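Local coordinates for protein purine nucleosidase, (IunH-1) (Sulfolobus solfataricus, PDB 3T8J) that belongs to the nucleoside hydrolase family, carries a bound sodium ion, and assembles from four copies of a chain built round a mixed beta sheet, at residues A[124-138]-A[168-180]. Sequence-based numbering, arbitrary orientation.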
ATOM      1  N   LEU A 124     -21.180  -6.084  -2.744  1.00 16.47           N
ATOM      2  CA  LEU A 124     -21.972  -5.118  -1.993  1.00 17.10           C
ATOM      3  C   LEU A 124     -22.197  -3.746  -2.679  1.00 16.49           C
ATOM      4  O   LEU A 124     -22.660  -2.765  -2.077  1.00 16.97           O
ATOM      5  CB  LEU A 124     -21.346  -4.965  -0.598  1.00 17.05           C
ATOM      6  CG  LEU A 124     -21.491  -6.187   0.326  1.00 18.70           C
ATOM      7  CD1 LEU A 124     -20.536  -6.105   1.551  1.00 19.22           C
ATOM      8  CD2 LEU A 124     -22.902  -6.356   0.849  1.00 20.17           C
ATOM      9  N   THR A 125     -21.921  -3.692  -3.976  1.00 16.24           N
ATOM     10  CA  THR A 125     -21.953  -2.444  -4.730  1.00 16.51           C
ATOM     11  C   THR A 125     -23.301  -1.703  -4.657  1.00 16.94           C
ATOM     12  O   THR A 125     -23.309  -0.485  -4.520  1.00 17.89           O
ATOM     13  CB  THR A 125     -21.510  -2.696  -6.205  1.00 16.73           C
ATOM     14  OG1 THR A 125     -20.356  -3.546  -6.199  1.00 16.36           O
ATOM     15  CG2 THR A 125     -21.186  -1.368  -6.876  1.00 17.88           C
ATOM     16  N   ASN A 126     -24.427  -2.407  -4.804  1.00 17.38           N
ATOM     17  CA  ASN A 126     -25.733  -1.727  -4.796  1.00 17.51           C
ATOM     18  C   ASN A 126     -26.058  -1.142  -3.432  1.00 17.47           C
ATOM     19  O   ASN A 126     -26.595  -0.037  -3.348  1.00 19.07           O
ATOM     20  CB  ASN A 126     -26.869  -2.658  -5.219  1.00 18.37           C
ATOM     21  CG  ASN A 126     -26.820  -3.014  -6.676  1.00 19.39           C
ATOM     22  OD1 ASN A 126     -26.370  -2.228  -7.486  1.00 20.73           O
ATOM     23  ND2 ASN A 126     -27.316  -4.211  -7.014  1.00 20.45           N
ATOM     24  N   LEU A 127     -25.768  -1.905  -2.365  1.00 16.99           N
ATOM     25  CA  LEU A 127     -26.058  -1.388  -1.003  1.00 17.69           C
ATOM     26  C   LEU A 127     -25.168  -0.198  -0.705  1.00 18.12           C
ATOM     27  O   LEU A 127     -25.618   0.769  -0.051  1.00 18.51           O
ATOM     28  CB  LEU A 127     -25.937  -2.491   0.050  1.00 17.34           C
ATOM     29  CG  LEU A 127     -26.278  -2.107   1.496  1.00 18.15           C
ATOM     30  CD1 LEU A 127     -27.730  -1.685   1.590  1.00 18.78           C
ATOM     31  CD2 LEU A 127     -26.012  -3.295   2.426  1.00 20.00           C
ATOM     32  N   ALA A 128     -23.896  -0.241  -1.096  1.00 17.62           N
ATOM     33  CA  ALA A 128     -23.004   0.893  -0.916  1.00 17.37           C
ATOM     34  C   ALA A 128     -23.500   2.126  -1.652  1.00 18.15           C
ATOM     35  O   ALA A 128     -23.507   3.215  -1.077  1.00 19.41           O
ATOM     36  CB  ALA A 128     -21.560   0.548  -1.353  1.00 17.23           C
ATOM     37  N   LEU A 129     -23.891   1.987  -2.918  1.00 18.44           N
ATOM     38  CA  LEU A 129     -24.390   3.123  -3.690  0.50 19.44           C
ATOM     39  C   LEU A 129     -25.672   3.713  -3.067  1.00 19.80           C
ATOM     40  O   LEU A 129     -25.811   4.929  -2.988  1.00 21.19           O
ATOM     41  CB  LEU A 129     -24.586   2.737  -5.169  0.50 20.43           C
ATOM     42  CG  LEU A 129     -24.767   3.896  -6.153  0.50 22.60           C
ATOM     43  CD1 LEU A 129     -23.777   5.027  -5.917  0.50 25.60           C
ATOM     44  CD2 LEU A 129     -24.649   3.381  -7.585  0.50 24.80           C
ATOM     45  N   ALA A 130     -26.590   2.853  -2.605  1.00 18.98           N
ATOM     46  CA  ALA A 130     -27.793   3.322  -1.938  1.00 19.08           C
ATOM     47  C   ALA A 130     -27.422   4.132  -0.684  1.00 19.94           C
ATOM     48  O   ALA A 130     -27.987   5.214  -0.437  1.00 20.36           O
ATOM     49  CB  ALA A 130     -28.708   2.126  -1.578  1.00 19.54           C
ATOM     50  N   TYR A 131     -26.498   3.609   0.126  1.00 19.08           N
ATOM     51  CA  TYR A 131     -26.042   4.324   1.355  1.00 20.04           C
ATOM     52  C   TYR A 131     -25.444   5.685   0.999  1.00 21.34           C
ATOM     53  O   TYR A 131     -25.726   6.679   1.669  1.00 23.05           O
ATOM     54  CB  TYR A 131     -25.030   3.484   2.155  1.00 20.06           C
ATOM     55  CG  TYR A 131     -24.357   4.276   3.239  1.00 21.13           C
ATOM     56  CD1 TYR A 131     -25.035   4.557   4.400  1.00 21.83           C
ATOM     57  CD2 TYR A 131     -23.096   4.821   3.050  1.00 21.16           C
ATOM     58  CE1 TYR A 131     -24.446   5.351   5.379  1.00 23.64           C
ATOM     59  CE2 TYR A 131     -22.498   5.598   4.011  1.00 23.44           C
ATOM     60  CZ  TYR A 131     -23.179   5.853   5.172  1.00 25.52           C
ATOM     61  OH  TYR A 131     -22.620   6.660   6.176  1.00 27.10           O
ATOM     62  N   LEU A 132     -24.576   5.715  -0.014  1.00 22.26           N
ATOM     63  CA  LEU A 132     -23.897   6.944  -0.413  1.00 24.42           C
ATOM     64  C   LEU A 132     -24.900   8.036  -0.815  1.00 25.41           C
ATOM     65  O   LEU A 132     -24.695   9.233  -0.489  1.00 27.08           O
ATOM     66  CB  LEU A 132     -22.895   6.684  -1.554  1.00 24.75           C
ATOM     67  CG  LEU A 132     -21.653   5.865  -1.178  1.00 25.51           C
ATOM     68  CD1 LEU A 132     -20.951   5.377  -2.475  1.00 26.52           C
ATOM     69  CD2 LEU A 132     -20.732   6.679  -0.307  1.00 28.51           C
ATOM     70  N   LEU A 133     -25.985   7.645  -1.486  1.00 25.36           N
ATOM     71  CA  LEU A 133     -27.034   8.584  -1.881  1.00 26.32           C
ATOM     72  C   LEU A 133     -27.967   8.986  -0.726  1.00 26.63           C
ATOM     73  O   LEU A 133     -28.511  10.100  -0.746  1.00 30.03           O
ATOM     74  CB  LEU A 133     -27.840   8.005  -3.023  1.00 26.97           C
ATOM     75  CG  LEU A 133     -27.023   7.953  -4.303  1.00 29.49           C
ATOM     76  CD1 LEU A 133     -27.596   6.938  -5.264  1.00 32.89           C
ATOM     77  CD2 LEU A 133     -26.937   9.345  -4.943  1.00 31.79           C
ATOM     78  N   ASP A 134     -28.188   8.077   0.230  1.00 24.94           N
ATOM     79  CA  ASP A 134     -29.079   8.345   1.393  1.00 25.11           C
ATOM     80  C   ASP A 134     -28.569   7.603   2.626  1.00 24.99           C
ATOM     81  O   ASP A 134     -28.875   6.430   2.853  1.00 23.78           O
ATOM     82  CB  ASP A 134     -30.527   7.945   1.074  1.00 25.27           C
ATOM     83  CG  ASP A 134     -31.505   8.334   2.152  1.00 29.36           C
ATOM     84  OD1 ASP A 134     -31.096   8.849   3.208  1.00 28.06           O
ATOM     85  OD2 ASP A 134     -32.730   8.144   1.936  1.00 36.01           O
ATOM     86  N   ASN A 135     -27.818   8.307   3.470  1.00 25.44           N
ATOM     87  CA  ASN A 135     -27.239   7.679   4.649  1.00 25.86           C
ATOM     88  C   ASN A 135     -28.276   7.167   5.668  1.00 26.85           C
ATOM     89  O   ASN A 135     -27.935   6.318   6.506  1.00 26.96           O
ATOM     90  CB  ASN A 135     -26.319   8.644   5.396  1.00 27.05           C
ATOM     91  CG  ASN A 135     -25.084   9.128   4.633  1.00 28.16           C
ATOM     92  OD1 ASN A 135     -24.415  10.025   5.167  1.00 32.45           O
ATOM     93  ND2 ASN A 135     -24.729   8.569   3.462  1.00 27.03           N
ATOM     94  N   SER A 136     -29.512   7.687   5.603  1.00 27.34           N
ATOM     95  CA  SER A 136     -30.606   7.328   6.531  1.00 28.05           C
ATOM     96  C   SER A 136     -31.064   5.881   6.421  1.00 26.68           C
ATOM     97  O   SER A 136     -31.750   5.359   7.297  1.00 27.00           O
ATOM     98  CB  SER A 136     -31.802   8.289   6.395  1.00 28.63           C
ATOM     99  OG  SER A 136     -32.571   8.052   5.246  1.00 31.62           O
ATOM    100  N   ILE A 137     -30.654   5.183   5.351  1.00 24.65           N
ATOM    101  CA  ILE A 137     -31.049   3.782   5.220  1.00 24.57           C
ATOM    102  C   ILE A 137     -30.431   2.887   6.298  1.00 24.02           C
ATOM    103  O   ILE A 137     -30.883   1.770   6.511  1.00 23.68           O
ATOM    104  CB  ILE A 137     -30.785   3.172   3.788  1.00 23.72           C
ATOM    105  CG1 ILE A 137     -29.285   3.031   3.468  1.00 22.82           C
ATOM    106  CG2 ILE A 137     -31.491   3.983   2.709  1.00 24.86           C
ATOM    107  CD1 ILE A 137     -29.007   2.286   2.145  1.00 23.31           C
ATOM    108  N   VAL A 138     -29.400   3.365   7.000  1.00 24.08           N
ATOM    109  CA  VAL A 138     -28.792   2.571   8.056  1.00 24.74           C
ATOM    110  C   VAL A 138     -29.786   2.301   9.213  1.00 26.61           C
ATOM    111  O   VAL A 138     -29.808   1.200   9.754  1.00 28.12           O
ATOM    112  CB  VAL A 138     -27.520   3.236   8.592  1.00 25.61           C
ATOM    113  CG1 VAL A 138     -27.077   2.599   9.894  1.00 28.74           C
ATOM    114  CG2 VAL A 138     -26.402   3.167   7.568  1.00 26.34           C
ATOM    115  N   ASP A 168     -15.704  -6.272  -4.930  1.00 16.05           N
ATOM    116  CA  ASP A 168     -15.848  -4.842  -4.647  1.00 15.33           C
ATOM    117  C   ASP A 168     -15.530  -4.551  -3.189  1.00 15.86           C
ATOM    118  O   ASP A 168     -16.433  -4.400  -2.373  1.00 16.50           O
ATOM    119  CB  ASP A 168     -17.198  -4.281  -5.081  1.00 15.84           C
ATOM    120  CG  ASP A 168     -17.200  -2.756  -5.146  1.00 16.57           C
ATOM    121  OD1 ASP A 168     -16.247  -2.130  -4.623  1.00 16.83           O
ATOM    122  OD2 ASP A 168     -18.146  -2.161  -5.724  1.00 17.32           O
ATOM    123  N   PRO A 169     -14.231  -4.469  -2.884  1.00 15.87           N
ATOM    124  CA  PRO A 169     -13.867  -4.288  -1.459  1.00 16.72           C
ATOM    125  C   PRO A 169     -14.095  -2.875  -0.998  1.00 17.52           C
ATOM    126  O   PRO A 169     -14.227  -2.632   0.207  1.00 17.89           O
ATOM    127  CB  PRO A 169     -12.391  -4.676  -1.429  1.00 17.41           C
ATOM    128  CG  PRO A 169     -11.901  -4.363  -2.797  1.00 18.14           C
ATOM    129  CD  PRO A 169     -13.045  -4.641  -3.747  1.00 16.50           C
ATOM    130  N   ASP A 170     -14.166  -1.933  -1.941  1.00 17.00           N
ATOM    131  CA  ASP A 170     -14.518  -0.543  -1.596  1.00 18.09           C
ATOM    132  C   ASP A 170     -15.967  -0.473  -1.133  1.00 17.52           C
ATOM    133  O   ASP A 170     -16.286   0.120  -0.092  1.00 17.80           O
ATOM    134  CB  ASP A 170     -14.224   0.338  -2.811  1.00 18.40           C
ATOM    135  CG  ASP A 170     -12.763   0.262  -3.183  1.00 20.00           C
ATOM    136  OD1 ASP A 170     -11.928   0.768  -2.422  1.00 21.30           O
ATOM    137  OD2 ASP A 170     -12.426  -0.396  -4.202  1.00 19.86           O
ATOM    138  N   ALA A 171     -16.869  -1.086  -1.894  1.00 17.35           N
ATOM    139  CA  ALA A 171     -18.265  -1.188  -1.486  1.00 16.83           C
ATOM    140  C   ALA A 171     -18.381  -1.885  -0.120  1.00 17.37           C
ATOM    141  O   ALA A 171     -19.161  -1.438   0.737  1.00 17.10           O
ATOM    142  CB  ALA A 171     -19.125  -1.935  -2.569  1.00 17.74           C
ATOM    143  N   ALA A 172     -17.631  -2.961   0.096  1.00 17.19           N
ATOM    144  CA  ALA A 172     -17.679  -3.694   1.371  1.00 16.92           C
ATOM    145  C   ALA A 172     -17.232  -2.795   2.502  1.00 17.83           C
ATOM    146  O   ALA A 172     -17.836  -2.798   3.564  1.00 18.20           O
ATOM    147  CB  ALA A 172     -16.813  -4.972   1.313  1.00 17.89           C
ATOM    148  N   LYS A 173     -16.155  -2.058   2.281  1.00 17.95           N
ATOM    149  CA  LYS A 173     -15.629  -1.171   3.341  1.00 18.44           C
ATOM    150  C   LYS A 173     -16.680  -0.133   3.700  1.00 18.77           C
ATOM    151  O   LYS A 173     -16.920   0.148   4.909  1.00 19.42           O
ATOM    152  CB  LYS A 173     -14.324  -0.501   2.895  1.00 19.23           C
ATOM    153  CG  LYS A 173     -13.593   0.250   4.016  1.00 23.49           C
ATOM    154  CD  LYS A 173     -12.114   0.532   3.609  1.00 27.74           C
ATOM    155  CE  LYS A 173     -11.181   0.760   4.779  1.00 31.81           C
ATOM    156  NZ  LYS A 173     -10.755  -0.458   5.551  1.00 34.18           N
ATOM    157  N   ILE A 174     -17.337   0.455   2.704  1.00 18.55           N
ATOM    158  CA  ILE A 174     -18.420   1.425   2.957  1.00 18.77           C
ATOM    159  C   ILE A 174     -19.543   0.802   3.798  1.00 19.38           C
ATOM    160  O   ILE A 174     -19.998   1.382   4.791  1.00 19.68           O
ATOM    161  CB  ILE A 174     -18.978   1.974   1.614  1.00 19.17           C
ATOM    162  CG1 ILE A 174     -17.933   2.875   0.971  1.00 19.43           C
ATOM    163  CG2 ILE A 174     -20.306   2.739   1.828  1.00 20.26           C
ATOM    164  CD1 ILE A 174     -18.225   3.113  -0.553  1.00 20.94           C
ATOM    165  N   VAL A 175     -19.964  -0.402   3.471  1.00 18.83           N
ATOM    166  CA  VAL A 175     -21.067  -1.064   4.158  1.00 18.67           C
ATOM    167  C   VAL A 175     -20.691  -1.388   5.619  1.00 19.97           C
ATOM    168  O   VAL A 175     -21.498  -1.163   6.527  1.00 21.19           O
ATOM    169  CB  VAL A 175     -21.511  -2.314   3.368  1.00 18.83           C
ATOM    170  CG1 VAL A 175     -22.377  -3.246   4.207  1.00 19.82           C
ATOM    171  CG2 VAL A 175     -22.260  -1.844   2.117  1.00 18.75           C
ATOM    172  N   PHE A 176     -19.470  -1.898   5.816  1.00 20.28           N
ATOM    173  CA  PHE A 176     -19.019  -2.292   7.152  1.00 20.79           C
ATOM    174  C   PHE A 176     -18.728  -1.095   8.044  1.00 23.23           C
ATOM    175  O   PHE A 176     -18.668  -1.287   9.264  1.00 25.93           O
ATOM    176  CB  PHE A 176     -17.853  -3.298   7.081  1.00 20.70           C
ATOM    177  CG  PHE A 176     -18.296  -4.711   6.904  1.00 20.83           C
ATOM    178  CD1 PHE A 176     -18.700  -5.172   5.657  1.00 21.45           C
ATOM    179  CD2 PHE A 176     -18.303  -5.598   7.949  1.00 21.87           C
ATOM    180  CE1 PHE A 176     -19.113  -6.481   5.470  1.00 21.67           C
ATOM    181  CE2 PHE A 176     -18.745  -6.894   7.777  1.00 23.18           C
ATOM    182  CZ  PHE A 176     -19.123  -7.346   6.520  1.00 22.33           C
ATOM    183  N   ASN A 177     -18.534   0.099   7.468  1.00 22.72           N
ATOM    184  CA  ASN A 177     -18.253   1.324   8.237  0.50 23.60           C
ATOM    185  C   ASN A 177     -19.514   2.172   8.479  1.00 23.95           C
ATOM    186  O   ASN A 177     -19.490   3.101   9.303  1.00 24.55           O
ATOM    187  CB  ASN A 177     -17.199   2.150   7.491  0.50 23.93           C
ATOM    188  CG  ASN A 177     -16.752   3.372   8.248  0.50 26.63           C
ATOM    189  OD1 ASN A 177     -16.167   3.275   9.325  0.50 29.74           O
ATOM    190  ND2 ASN A 177     -17.020   4.542   7.678  0.50 28.57           N
ATOM    191  N   ALA A 178     -20.619   1.858   7.805  1.00 22.89           N
ATOM    192  CA  ALA A 178     -21.822   2.719   7.789  1.00 23.02           C
ATOM    193  C   ALA A 178     -22.626   2.714   9.093  1.00 23.52           C
ATOM    194  O   ALA A 178     -23.304   3.704   9.402  1.00 26.20           O
ATOM    195  CB  ALA A 178     -22.740   2.338   6.632  1.00 23.85           C
ATOM    196  N   GLY A 179     -22.615   1.589   9.802  1.00 23.05           N
ATOM    197  CA  GLY A 179     -23.414   1.394  11.037  1.00 23.91           C
ATOM    198  C   GLY A 179     -24.640   0.499  10.915  1.00 24.11           C
ATOM    199  O   GLY A 179     -25.518   0.525  11.761  1.00 26.11           O
ATOM    200  N   PHE A 180     -24.724  -0.315   9.854  1.00 22.67           N
ATOM    201  CA  PHE A 180     -25.805  -1.277   9.719  1.00 23.12           C
ATOM    202  C   PHE A 180     -25.699  -2.369  10.795  1.00 23.55           C
ATOM    203  O   PHE A 180     -24.596  -2.672  11.278  1.00 25.05           O
ATOM    204  CB  PHE A 180     -25.674  -2.005   8.363  1.00 22.59           C
ATOM    205  CG  PHE A 180     -25.974  -1.156   7.129  1.00 21.48           C
ATOM    206  CD1 PHE A 180     -27.288  -0.857   6.789  1.00 20.74           C
ATOM    207  CD2 PHE A 180     -24.951  -0.728   6.281  1.00 22.58           C
ATOM    208  CE1 PHE A 180     -27.560  -0.099   5.674  1.00 21.17           C
ATOM    209  CE2 PHE A 180     -25.245   0.013   5.138  1.00 22.56           C
ATOM    210  CZ  PHE A 180     -26.538   0.321   4.838  1.00 21.65           C
TER
HETATM  211  O   HOH W   1     -18.391  -6.398  -1.984  1.00 12.75           O
HETATM  212  O   HOH W   2     -23.403   6.331   8.632  1.00 26.95           O
HETATM  213  O   HOH W   3     -28.202   0.273  12.479  1.00 29.49           O
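Ala128 sets its CB against Ala171 CB at 3.7 Å, and these two small side chains let helices 125-133 and 169-177 approach to 8.3 Å between axes, crossing at 55°. Branched residues flank this spot. Val175 CG2 lies 3.9 Å from Ala128 N and meets Leu127 CD2, the two side chains standing nearly perpendicular, while Leu124 CD1 lies over Ala172 and comes to the rim of the Phe176 ring near its plane. At the N-terminal ends, Asp168 divides its carboxylate between two jobs. OD1 caps its own helix through an almost straight bond from Ala171 N (171°), received well above the carboxylate plane, and OD2 faces Thr125 OG1 at 2.7 Å. That hydroxyl also has Glu35 within hydrogen-bonding reach, and Leu68 N donates to Asp168 OD2.

Farther along, the Tyr131 ring is held between Ala178 CB on one face, a CH-pi contact of 3.8 Å to the centroid, and Asn135 ND2 toward the rim of the other; Ile174 CG2 approaches obliquely at CD2. With CG anti to the backbone N (chi1 169°), the ring reaches across to helix 169-177 and its hydroxyl shares a water with Ala178 O. Phe180 is likewise covered on both faces: Val138 CG2 sits over the ring centre, 3.9 Å from the centroid, and Leu127 CD2 lies opposite, toward the rim.

Leu127 and Phe180 rest on strand 141-147 of the central sheet, as fits the alpha/beta nucleoside hydrolase fold. The chemistry implies a largely apolar seam, with direct polar pairing confined to Thr125-Asp168 and waters bridging at both ends, between Leu124 N and Asp168 O and at Tyr131 OH, where Lys66 of the second subunit also bonds the hydroxyl.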